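Local coordinates for protein oxygen-independent coproporphyrinogen III oxidase (Escherichia coli, PDB 1OLT) that catalyses the anaerobic oxidative decarboxylation of two propionate groups of coproporphyrinogen III to vinyl groups, giving protoporphyrinogen IX in heme biosynthesis by radical S-adenosylmethionine chemistry, at residues Arg166-Val171 / Asn207-Tyr212; Asp147-Glu152 / Arg184-Glu189; Ala40-Val45 / Ala97-Gly102. All coordinates share one frame; numbering follows the deposited sequence. Where two conformers were deposited one is given.

Contact 1 (Arg166-Val171 / Asn207-Tyr212); sequences RLSMGV and NIDLIY. With SAM (S-adenosylmethionine), chain C.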
loop_
_atom_site.group_PDB
_atom_site.type_symbol
_atom_site.label_atom_id
_atom_site.label_comp_id
_atom_site.label_asym_id
_atom_site.label_seq_id
_atom_site.Cartn_x
_atom_site.Cartn_y
_atom_site.Cartn_z
ATOM N N ARG A 166 8.113 11.461 6.012
ATOM C CA ARG A 166 7.530 11.137 4.759
ATOM C C ARG A 166 6.036 11.327 4.768
ATOM O O ARG A 166 5.371 11.032 5.709
ATOM C CB ARG A 166 7.768 9.710 4.402
ATOM C CG ARG A 166 9.178 9.318 4.564
ATOM C CD ARG A 166 9.564 8.244 3.714
ATOM N NE ARG A 166 11.015 8.192 3.567
ATOM C CZ ARG A 166 11.606 7.162 3.060
ATOM N NH1 ARG A 166 10.849 6.144 2.627
ATOM N NH2 ARG A 166 12.950 7.141 2.968
ATOM N N LEU A 167 5.505 11.805 3.653
ATOM C CA LEU A 167 4.058 11.927 3.497
ATOM C C LEU A 167 3.562 11.499 2.103
ATOM O O LEU A 167 4.302 11.579 1.108
ATOM C CB LEU A 167 3.586 13.345 3.847
ATOM C CG LEU A 167 3.635 14.573 2.939
ATOM C CD1 LEU A 167 2.691 14.597 1.733
ATOM C CD2 LEU A 167 3.348 15.792 3.834
ATOM N N SER A 168 2.289 11.126 2.072
ATOM C CA SER A 168 1.538 10.760 0.902
ATOM C C SER A 168 0.269 11.618 0.933
ATOM O O SER A 168 -0.343 11.825 2.018
ATOM C CB SER A 168 1.212 9.289 0.940
ATOM O OG SER A 168 0.507 8.987 -0.223
ATOM N N MET A 169 -0.110 12.165 -0.221
ATOM C CA MET A 169 -1.234 13.047 -0.310
ATOM C C MET A 169 -2.139 12.579 -1.423
ATOM O O MET A 169 -1.705 12.385 -2.553
ATOM C CB MET A 169 -0.728 14.462 -0.567
ATOM C CG MET A 169 -1.774 15.528 -0.834
ATOM S SD MET A 169 -1.039 17.179 -1.223
ATOM C CE MET A 169 0.115 17.280 0.167
ATOM N N GLY A 170 -3.412 12.412 -1.103
ATOM C CA GLY A 170 -4.393 12.081 -2.103
ATOM C C GLY A 170 -4.724 13.282 -2.971
ATOM O O GLY A 170 -5.030 14.339 -2.458
ATOM N N VAL A 171 -4.711 13.104 -4.275
ATOM C CA VAL A 171 -5.192 14.135 -5.218
ATOM C C VAL A 171 -6.354 13.612 -6.089
ATOM O O VAL A 171 -7.395 14.259 -6.231
ATOM C CB VAL A 171 -4.002 14.671 -6.067
ATOM C CG1 VAL A 171 -4.456 15.524 -7.238
ATOM C CG2 VAL A 171 -2.987 15.455 -5.163
ATOM N N ASN A 207 4.716 11.395 -1.924
ATOM C CA ASN A 207 3.883 10.692 -2.874
ATOM C C ASN A 207 2.587 11.428 -3.073
ATOM O O ASN A 207 2.009 11.981 -2.092
ATOM C CB ASN A 207 3.617 9.262 -2.367
ATOM C CG ASN A 207 2.656 8.519 -3.244
ATOM O OD1 ASN A 207 1.443 8.382 -2.945
ATOM N ND2 ASN A 207 3.131 8.112 -4.365
ATOM N N ILE A 208 2.118 11.478 -4.316
ATOM C CA ILE A 208 0.708 11.747 -4.566
ATOM C C ILE A 208 -0.058 10.572 -5.205
ATOM O O ILE A 208 0.483 9.846 -6.123
ATOM C CB ILE A 208 0.489 12.987 -5.364
ATOM C CG1 ILE A 208 0.872 12.841 -6.764
ATOM C CG2 ILE A 208 1.227 14.217 -4.799
ATOM C CD1 ILE A 208 0.126 13.773 -7.578
ATOM N N ASP A 209 -1.305 10.372 -4.772
ATOM C CA ASP A 209 -2.209 9.414 -5.375
ATOM C C ASP A 209 -3.081 10.059 -6.445
ATOM O O ASP A 209 -3.625 11.170 -6.246
ATOM C CB ASP A 209 -3.169 8.810 -4.361
ATOM C CG ASP A 209 -2.495 8.095 -3.224
ATOM O OD1 ASP A 209 -1.355 7.582 -3.351
ATOM O OD2 ASP A 209 -3.118 7.944 -2.129
ATOM N N LEU A 210 -3.151 9.391 -7.599
ATOM C CA LEU A 210 -4.033 9.697 -8.661
ATOM C C LEU A 210 -4.862 8.437 -8.961
ATOM O O LEU A 210 -4.419 7.313 -8.688
ATOM C CB LEU A 210 -3.317 10.156 -9.920
ATOM C CG LEU A 210 -2.450 11.400 -9.805
ATOM C CD1 LEU A 210 -1.589 11.606 -11.104
ATOM C CD2 LEU A 210 -3.340 12.547 -9.561
ATOM N N ILE A 211 -6.066 8.638 -9.488
ATOM C CA ILE A 211 -6.894 7.524 -9.979
ATOM C C ILE A 211 -7.334 7.762 -11.407
ATOM O O ILE A 211 -7.814 8.860 -11.762
ATOM C CB ILE A 211 -8.131 7.294 -9.108
ATOM C CG1 ILE A 211 -7.776 7.150 -7.637
ATOM C CG2 ILE A 211 -8.937 6.119 -9.615
ATOM C CD1 ILE A 211 -9.049 7.163 -6.713
ATOM N N TYR A 212 -7.162 6.727 -12.251
ATOM C CA TYR A 212 -7.663 6.755 -13.643
ATOM C C TYR A 212 -8.822 5.764 -13.775
ATOM O O TYR A 212 -8.854 4.730 -13.120
ATOM C CB TYR A 212 -6.549 6.531 -14.691
ATOM C CG TYR A 212 -6.039 5.124 -14.822
ATOM C CD1 TYR A 212 -5.079 4.657 -13.989
ATOM C CD2 TYR A 212 -6.549 4.268 -15.797
ATOM C CE1 TYR A 212 -4.610 3.393 -14.092
ATOM C CE2 TYR A 212 -6.060 2.967 -15.924
ATOM C CZ TYR A 212 -5.127 2.546 -15.030
ATOM O OH TYR A 212 -4.633 1.283 -15.111
HETATM N N SAM C . -7.633 9.903 3.125
HETATM C CA SAM C . -6.566 10.570 2.393
HETATM C C SAM C . -6.996 11.145 1.038
HETATM O O SAM C . -8.063 10.702 0.487
HETATM O OXT SAM C . -6.301 12.051 0.626
HETATM C CB SAM C . -5.479 9.503 2.156
HETATM C CG SAM C . -5.516 8.587 0.963
HETATM S SD SAM C . -6.772 7.333 0.979
HETATM C CE SAM C . -6.550 6.473 2.542
HETATM C "C5'" SAM C . -5.926 5.964 0.017
HETATM C "C4'" SAM C . -5.990 5.971 -1.552
HETATM O "O4'" SAM C . -6.747 4.901 -2.105
HETATM C "C3'" SAM C . -6.677 7.188 -2.125
HETATM O "O3'" SAM C . -5.894 8.385 -2.046
HETATM C "C2'" SAM C . -7.071 6.739 -3.538
HETATM O "O2'" SAM C . -6.075 7.114 -4.489
HETATM C "C1'" SAM C . -7.096 5.234 -3.431
HETATM N N9 SAM C . -8.394 4.649 -3.697
HETATM C C8 SAM C . -9.453 4.672 -2.825
HETATM N N7 SAM C . -10.476 4.021 -3.370
HETATM C C5 SAM C . -10.065 3.555 -4.593
HETATM C C6 SAM C . -10.704 2.807 -5.596
HETATM N N6 SAM C . -11.958 2.366 -5.487
HETATM N N1 SAM C . -9.993 2.508 -6.724
HETATM C C2 SAM C . -8.673 2.952 -6.864
HETATM N N3 SAM C . -8.049 3.665 -5.898
HETATM C C4 SAM C . -8.752 3.966 -4.786
HETATM O O HOH W 1 -2.041 8.616 0.304
#

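Contact 2 (Asp147-Glu152 / Arg184-Glu189); sequences DPREIE and REQDEE. With SAM (S-adenosylmethionine), chain C; SF4 (iron/sulfur cluster), chain B.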
loop_
_atom_site.group_PDB
_atom_site.type_symbol
_atom_site.label_atom_id
_atom_site.label_comp_id
_atom_site.label_asym_id
_atom_site.label_seq_id
_atom_site.Cartn_x
_atom_site.Cartn_y
_atom_site.Cartn_z
ATOM N N ASP A 147 -5.009 14.150 3.578
ATOM C CA ASP A 147 -6.050 14.680 2.678
ATOM C C ASP A 147 -5.849 16.217 2.597
ATOM O O ASP A 147 -5.859 16.903 3.628
ATOM C CB ASP A 147 -7.396 14.355 3.324
ATOM C CG ASP A 147 -8.594 14.951 2.599
ATOM O OD1 ASP A 147 -8.519 15.282 1.396
ATOM O OD2 ASP A 147 -9.695 15.065 3.205
ATOM N N PRO A 148 -5.673 16.782 1.404
ATOM C CA PRO A 148 -5.366 18.222 1.299
ATOM C C PRO A 148 -6.659 19.115 1.317
ATOM O O PRO A 148 -6.862 19.996 0.400
ATOM C CB PRO A 148 -4.698 18.308 -0.042
ATOM C CG PRO A 148 -5.530 17.253 -0.877
ATOM C CD PRO A 148 -5.687 16.117 0.103
ATOM N N ARG A 149 -7.537 18.835 2.252
ATOM C CA ARG A 149 -8.783 19.574 2.485
ATOM C C ARG A 149 -8.939 19.710 3.983
ATOM O O ARG A 149 -8.458 18.871 4.726
ATOM C CB ARG A 149 -9.969 18.819 1.947
ATOM C CG ARG A 149 -10.031 18.756 0.479
ATOM C CD ARG A 149 -11.171 17.865 -0.022
ATOM N NE ARG A 149 -10.910 16.448 0.285
ATOM C CZ ARG A 149 -11.813 15.495 0.298
ATOM N NH1 ARG A 149 -13.070 15.749 -0.048
ATOM N NH2 ARG A 149 -11.449 14.242 0.589
ATOM N N GLU A 150 -9.551 20.801 4.408
ATOM C CA GLU A 150 -9.828 21.062 5.850
ATOM C C GLU A 150 -8.578 20.850 6.727
ATOM O O GLU A 150 -8.561 20.147 7.772
ATOM C CB GLU A 150 -11.036 20.236 6.269
ATOM C CG GLU A 150 -12.279 20.608 5.461
ATOM C CD GLU A 150 -13.548 19.850 5.913
ATOM O OE1 GLU A 150 -13.675 19.630 7.115
ATOM O OE2 GLU A 150 -14.383 19.412 5.055
ATOM N N ILE A 151 -7.492 21.420 6.270
ATOM C CA ILE A 151 -6.241 21.291 6.996
ATOM C C ILE A 151 -5.486 22.602 6.807
ATOM O O ILE A 151 -5.557 23.183 5.771
ATOM C CB ILE A 151 -5.422 20.034 6.509
ATOM C CG1 ILE A 151 -4.271 19.714 7.423
ATOM C CG2 ILE A 151 -4.894 20.153 5.085
ATOM C CD1 ILE A 151 -3.512 18.485 6.984
ATOM N N GLU A 152 -4.742 23.019 7.819
ATOM C CA GLU A 152 -3.932 24.231 7.721
ATOM C C GLU A 152 -2.485 23.807 7.399
ATOM O O GLU A 152 -2.036 22.718 7.783
ATOM C CB GLU A 152 -3.994 25.018 9.035
ATOM C CG GLU A 152 -5.335 25.699 9.277
ATOM C CD GLU A 152 -5.871 26.353 8.033
ATOM O OE1 GLU A 152 -5.216 27.292 7.543
ATOM O OE2 GLU A 152 -6.928 25.890 7.513
ATOM N N ARG A 184 -15.240 15.221 -4.398
ATOM C CA ARG A 184 -13.920 15.523 -3.908
ATOM C C ARG A 184 -13.416 16.879 -4.452
ATOM O O ARG A 184 -12.296 17.017 -4.932
ATOM C CB ARG A 184 -12.891 14.434 -4.199
ATOM C CG ARG A 184 -11.663 14.555 -3.190
ATOM C CD ARG A 184 -10.618 13.793 -3.622
ATOM N NE ARG A 184 -9.405 14.007 -2.886
ATOM C CZ ARG A 184 -8.898 13.221 -1.947
ATOM N NH1 ARG A 184 -9.554 12.158 -1.483
ATOM N NH2 ARG A 184 -7.692 13.530 -1.469
ATOM N N GLU A 185 -14.274 17.879 -4.346
ATOM C CA GLU A 185 -13.910 19.234 -4.660
ATOM C C GLU A 185 -12.728 19.615 -3.742
ATOM O O GLU A 185 -12.781 19.433 -2.552
ATOM C CB GLU A 185 -15.066 20.179 -4.387
ATOM C CG GLU A 185 -14.703 21.644 -4.511
ATOM C CD GLU A 185 -14.437 22.023 -5.925
ATOM O OE1 GLU A 185 -15.108 21.409 -6.805
ATOM O OE2 GLU A 185 -13.575 22.966 -6.146
ATOM N N GLN A 186 -11.697 20.163 -4.345
ATOM C CA GLN A 186 -10.490 20.566 -3.651
ATOM C C GLN A 186 -9.826 21.739 -4.377
ATOM O O GLN A 186 -10.028 22.017 -5.634
ATOM C CB GLN A 186 -9.536 19.316 -3.433
ATOM C CG GLN A 186 -9.204 18.690 -4.543
ATOM C CD GLN A 186 -8.611 17.264 -4.389
ATOM O OE1 GLN A 186 -8.421 16.707 -3.299
ATOM N NE2 GLN A 186 -8.252 16.728 -5.542
ATOM N N ASP A 187 -9.101 22.506 -3.587
ATOM C CA ASP A 187 -8.555 23.752 -4.106
ATOM C C ASP A 187 -7.147 23.476 -4.652
ATOM O O ASP A 187 -6.280 23.143 -3.906
ATOM C CB ASP A 187 -8.523 24.769 -2.967
ATOM C CG ASP A 187 -8.097 26.124 -3.419
ATOM O OD1 ASP A 187 -7.040 26.293 -4.091
ATOM O OD2 ASP A 187 -8.763 27.101 -3.131
ATOM N N GLU A 188 -6.959 23.634 -5.966
ATOM C CA GLU A 188 -5.701 23.294 -6.635
ATOM C C GLU A 188 -4.557 24.158 -6.080
ATOM O O GLU A 188 -3.436 23.666 -5.864
ATOM C CB GLU A 188 -5.823 23.542 -8.125
ATOM C CG GLU A 188 -4.566 23.223 -8.906
ATOM C CD GLU A 188 -4.763 23.404 -10.417
ATOM O OE1 GLU A 188 -5.664 22.796 -11.005
ATOM O OE2 GLU A 188 -4.079 24.200 -10.971
ATOM N N GLU A 189 -4.819 25.425 -5.830
ATOM C CA GLU A 189 -3.776 26.307 -5.283
ATOM C C GLU A 189 -3.343 25.866 -3.940
ATOM O O GLU A 189 -2.152 25.915 -3.599
ATOM C CB GLU A 189 -4.218 27.775 -5.242
ATOM C CG GLU A 189 -4.373 28.366 -6.610
ATOM C CD GLU A 189 -3.044 28.578 -7.307
ATOM O OE1 GLU A 189 -2.020 28.827 -6.606
ATOM O OE2 GLU A 189 -3.018 28.483 -8.573
HETATM N N SAM C . -7.633 9.903 3.125
HETATM C CA SAM C . -6.566 10.570 2.393
HETATM C C SAM C . -6.996 11.145 1.038
HETATM O O SAM C . -8.063 10.702 0.487
HETATM O OXT SAM C . -6.301 12.051 0.626
HETATM C CB SAM C . -5.479 9.503 2.156
HETATM C CG SAM C . -5.516 8.587 0.963
HETATM S SD SAM C . -6.772 7.333 0.979
HETATM C CE SAM C . -6.550 6.473 2.542
HETATM C "C5'" SAM C . -5.926 5.964 0.017
HETATM C "C4'" SAM C . -5.990 5.971 -1.552
HETATM O "O4'" SAM C . -6.747 4.901 -2.105
HETATM C "C3'" SAM C . -6.677 7.188 -2.125
HETATM O "O3'" SAM C . -5.894 8.385 -2.046
HETATM C "C2'" SAM C . -7.071 6.739 -3.538
HETATM O "O2'" SAM C . -6.075 7.114 -4.489
HETATM C "C1'" SAM C . -7.096 5.234 -3.431
HETATM N N9 SAM C . -8.394 4.649 -3.697
HETATM C C8 SAM C . -9.453 4.672 -2.825
HETATM N N7 SAM C . -10.476 4.021 -3.370
HETATM C C5 SAM C . -10.065 3.555 -4.593
HETATM C C6 SAM C . -10.704 2.807 -5.596
HETATM N N6 SAM C . -11.958 2.366 -5.487
HETATM N N1 SAM C . -9.993 2.508 -6.724
HETATM C C2 SAM C . -8.673 2.952 -6.864
HETATM N N3 SAM C . -8.049 3.665 -5.898
HETATM C C4 SAM C . -8.752 3.966 -4.786
HETATM FE FE1 SF4 B . -11.486 9.241 3.074
HETATM FE FE2 SF4 B . -11.303 7.595 0.994
HETATM FE FE3 SF4 B . -9.547 9.380 1.524
HETATM FE FE4 SF4 B . -11.691 9.994 0.719
HETATM S S1 SF4 B . -10.214 8.787 -0.557
HETATM S S2 SF4 B . -10.697 11.187 2.308
HETATM S S3 SF4 B . -13.052 8.751 1.727
HETATM S S4 SF4 B . -10.037 7.623 2.692
HETATM O O HOH W 2 -8.464 21.922 -0.879
HETATM O O HOH W 3 -14.569 18.145 -1.038
#

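Contact 3 (Ala40-Val45 / Ala97-Gly102); sequences AFLQAV and APLFAG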
loop_
_atom_site.group_PDB
_atom_site.type_symbol
_atom_site.label_atom_id
_atom_site.label_comp_id
_atom_site.label_asym_id
_atom_site.label_seq_id
_atom_site.Cartn_x
_atom_site.Cartn_y
_atom_site.Cartn_z
ATOM N N ALA A 40 -1.749 -18.376 18.547
ATOM C CA ALA A 40 -1.013 -18.446 17.283
ATOM C C ALA A 40 -0.299 -17.148 17.138
ATOM O O ALA A 40 0.832 -17.094 16.696
ATOM C CB ALA A 40 -1.961 -18.666 16.099
ATOM N N PHE A 41 -0.946 -16.077 17.596
ATOM C CA PHE A 41 -0.352 -14.779 17.520
ATOM C C PHE A 41 0.896 -14.707 18.396
ATOM O O PHE A 41 1.927 -14.164 18.002
ATOM C CB PHE A 41 -1.385 -13.675 17.932
ATOM C CG PHE A 41 -0.889 -12.326 17.785
ATOM C CD1 PHE A 41 -0.892 -11.727 16.559
ATOM C CD2 PHE A 41 -0.395 -11.625 18.862
ATOM C CE1 PHE A 41 -0.429 -10.416 16.389
ATOM C CE2 PHE A 41 0.091 -10.300 18.714
ATOM C CZ PHE A 41 0.072 -9.702 17.493
ATOM N N LEU A 42 0.780 -15.202 19.605
ATOM C CA LEU A 42 1.920 -15.158 20.514
ATOM C C LEU A 42 3.077 -16.034 19.990
ATOM O O LEU A 42 4.216 -15.624 20.095
ATOM C CB LEU A 42 1.510 -15.589 21.900
ATOM C CG LEU A 42 0.481 -14.640 22.534
ATOM C CD1 LEU A 42 0.136 -15.211 23.919
ATOM C CD2 LEU A 42 0.981 -13.244 22.682
ATOM N N GLN A 43 2.773 -17.196 19.414
ATOM C CA GLN A 43 3.815 -18.026 18.783
ATOM C C GLN A 43 4.483 -17.277 17.637
ATOM O O GLN A 43 5.690 -17.406 17.445
ATOM C CB GLN A 43 3.241 -19.329 18.230
ATOM C CG GLN A 43 2.889 -20.337 19.261
ATOM C CD GLN A 43 2.451 -21.718 18.625
ATOM O OE1 GLN A 43 2.590 -21.920 17.396
ATOM N NE2 GLN A 43 1.939 -22.646 19.467
ATOM N N ALA A 44 3.711 -16.448 16.896
ATOM C CA ALA A 44 4.276 -15.683 15.789
ATOM C C ALA A 44 5.242 -14.630 16.312
ATOM O O ALA A 44 6.335 -14.412 15.755
ATOM C CB ALA A 44 3.184 -15.028 14.983
ATOM N N VAL A 45 4.840 -13.958 17.389
ATOM C CA VAL A 45 5.647 -12.888 17.954
ATOM C C VAL A 45 6.969 -13.465 18.478
ATOM O O VAL A 45 8.001 -12.835 18.417
ATOM C CB VAL A 45 4.906 -12.204 19.115
ATOM C CG1 VAL A 45 5.873 -11.346 19.955
ATOM C CG2 VAL A 45 3.802 -11.415 18.608
ATOM N N ALA A 97 2.231 -3.766 23.169
ATOM C CA ALA A 97 3.605 -3.301 23.190
ATOM C C ALA A 97 4.609 -4.042 24.093
ATOM O O ALA A 97 5.764 -4.193 23.674
ATOM C CB ALA A 97 3.654 -1.813 23.437
ATOM N N PRO A 98 4.244 -4.508 25.298
ATOM C CA PRO A 98 5.191 -5.304 26.086
ATOM C C PRO A 98 5.656 -6.585 25.390
ATOM O O PRO A 98 6.730 -7.056 25.695
ATOM C CB PRO A 98 4.432 -5.630 27.396
ATOM C CG PRO A 98 3.352 -4.553 27.484
ATOM C CD PRO A 98 2.980 -4.246 26.038
ATOM N N LEU A 99 4.871 -7.112 24.458
ATOM C CA LEU A 99 5.275 -8.294 23.681
ATOM C C LEU A 99 6.511 -7.992 22.798
ATOM O O LEU A 99 7.225 -8.892 22.397
ATOM C CB LEU A 99 4.127 -8.790 22.805
ATOM C CG LEU A 99 2.831 -9.182 23.508
ATOM C CD1 LEU A 99 1.844 -9.540 22.489
ATOM C CD2 LEU A 99 3.028 -10.322 24.483
ATOM N N PHE A 100 6.754 -6.709 22.541
ATOM C CA PHE A 100 7.809 -6.264 21.649
ATOM C C PHE A 100 8.879 -5.442 22.341
ATOM O O PHE A 100 9.599 -4.696 21.660
ATOM C CB PHE A 100 7.153 -5.423 20.497
ATOM C CG PHE A 100 6.110 -6.190 19.721
ATOM C CD1 PHE A 100 6.480 -7.048 18.652
ATOM C CD2 PHE A 100 4.789 -6.118 20.075
ATOM C CE1 PHE A 100 5.502 -7.769 17.943
ATOM C CE2 PHE A 100 3.816 -6.843 19.401
ATOM C CZ PHE A 100 4.171 -7.676 18.328
ATOM N N ALA A 101 8.994 -5.564 23.673
ATOM C CA ALA A 101 9.941 -4.762 24.476
ATOM C C ALA A 101 11.404 -4.825 24.018
ATOM O O ALA A 101 12.143 -3.836 24.151
ATOM C CB ALA A 101 9.892 -5.206 25.992
ATOM N N GLY A 102 11.852 -5.985 23.548
ATOM C CA GLY A 102 13.218 -6.071 22.994
ATOM C C GLY A 102 13.448 -5.548 21.542
ATOM O O GLY A 102 14.532 -5.613 21.034
#

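Contact 1 (Arg166-Val171 / Asn207-Tyr212)
Val171 and Leu210 run side by side and point the same way, methyl against methyl, with CG1 of Val171 3.9 Å from CD2 of Leu210. Val171 reaches this position with CG1 anti to its backbone N (chi1 169°), while its CG2 faces CB of Ile208. The backbones form a pair of parallel strands stitched by four bonds: Asn207 N to Leu167 O, Met169 N to Asn207 O, Asp209 N to Met169 O and Val171 N to Asp209 O.

Met169 and Ile208 are paired in register and turn to one face of the sheet, but the thioether of Met169 leads away from its partner. Ser168 and Asp209 turn to the other face, where polar groups face the ligand. A water joins them, 2.6 Å from OG of Ser168, and donates to OD2 of Asp209 at 2.7 Å. The same carboxylate oxygen lies 2.8 Å from the ribose O3' of S-adenosylmethionine, so OD2 of Asp209 lies between the water and the sugar. Gly170, level with Asp209, brings its CA to 3.3 Å from the OXT of that ligand; a CB there would collide with that ligand oxygen. The pair thus illustrates how the radical SAM barrel divides its labour, with an apolar outer face and a cofactor-binding inner one.

Helix 188-200 covers Leu167, Met169 and Ile208, and helix 219-232 continues the cover over Ile208 and Leu210. Strand 140-146 extends the sheet beyond 166-172, and strand 236-241 does so beyond 207-212.

Contact 2 (Asp147-Glu152 / Arg184-Glu189)
Arg184 and Arg149 meet because one side chain stays straight and the other folds. With CG anti to the backbone N (chi1 -158°) and the chain extended as far as NE, Arg184 reaches in toward the ligand; Arg149 bends at chi3 (-69°), and its guanidinium settles over the Arg184 side chain. The two flat groups stack with centres 4.3 Å apart and planes turned by 30°. The overlap is offset: CG of Arg184 sits over the middle of the Arg149 group, while NH2 of Arg149 lies above the rim of the Arg184 group.

Asp147 lies close to both charges and probably offsets them in part. Arg149 grips its OD1 side-on, the NE bond of 2.9 Å using the syn lone pair and the NH2 bond arriving from above the carboxylate plane. That oxygen is also 3.5 Å from NH2 of Arg184, well out of the guanidinium plane, so this salt bridge rests on charge alone. OE1 of Gln186 accepts a bond from NE of Arg184 (2.9 Å), which comes from above the amide plane and, with two bonds to the ligand, helps to set the turn of the guanidinium; NE2 of Gln186 is spent on Val171 O. Farther out, CD of Arg149 packs on Glu185 O, and a water links Glu185 O to NH1 of Arg149.

The edge of Arg184 that carries NH1 and NH2 faces the S-adenosylmethionine carboxylate: NH1 bonds to O and NH2 to OXT, each at 2.9 Å and nearly straight. The amino N and carboxylate O of the ligand both bind FE3 of the cluster, the O at 2.2 Å, and Arg184 holds the carboxylate of this chelate. The paired guanidinium groups, each near a cluster sulfur, are likely to add positive potential that suits this carboxylate and the cluster.

Contact 3 (Ala40-Val45 / Ala97-Gly102)
Leu99 pushes its side chain toward the helical segment 40-45, and its CB and both methyls meet residues of the helix. CB comes first, 4.2 Å from CG1 of Val45. From there CG stands anti to the carbonyl carbon (chi1 -58°), a turn that sends the branch on to the preceding part of the helix. CD1 then reaches CD2 of Leu42 at 3.8 Å and also touches the Phe41 ring at its edge, near the ring plane, 4.2 Å from CE2. CD2, the other tip, shares the same Leu42 methyl at 4.0 Å. The Leu42 and Leu99 side chains cross at about a right angle and touch through their terminal methyls.

Val45 is the residue that serves both neighbours across the contact. Its CG1 rests 3.7 Å from Leu99 O, and its CG2 meets CZ of Phe100 at 3.8 Å, the two side chains again crossing at roughly a right angle. Replacing Val45 by an alanine removes both gamma carbons and would probably open a gap between the helix, Leu99 and the Phe100 ring. The helical turn that puts Phe41 and Val45 on a common side is closed by Val45 N on Phe41 O. Opposite, Phe100 N bonds to Ala97 O, winding the 3-10 turn that offers Leu99 and Phe100 in succession.

This apolar seam joins helix 38-45 to the connection between helix 80-96 and strand 105-112. Phe41 and Phe100 both continue onto Leu322 of strand 320-324 and Ile332 of strand 329-332, and Phe41 also touches Ala337 of strand 335-339.

Contact 3 closes first along the chain; contacts 1 and 2 follow with their segments alternating, 147-152, 166-171, 184-189, 207-212. Their centres lie 13 Å apart and they touch directly, CD of Pro148 in contact 2 packing on O of Gly170 in contact 1. Strands 140-146, 166-172 and 207-212 are successive parallel neighbours of one sheet, and the strand pair and the two loop segments hold the same one of the two S-adenosylmethionines, contact 1 at its ribose and contact 2 at its carboxylate. Contact 3 stands apart, its centre about 33 Å from that of contact 1 and 40 Å from that of contact 2. It borders the far part of the same sheet, near strand 320-324.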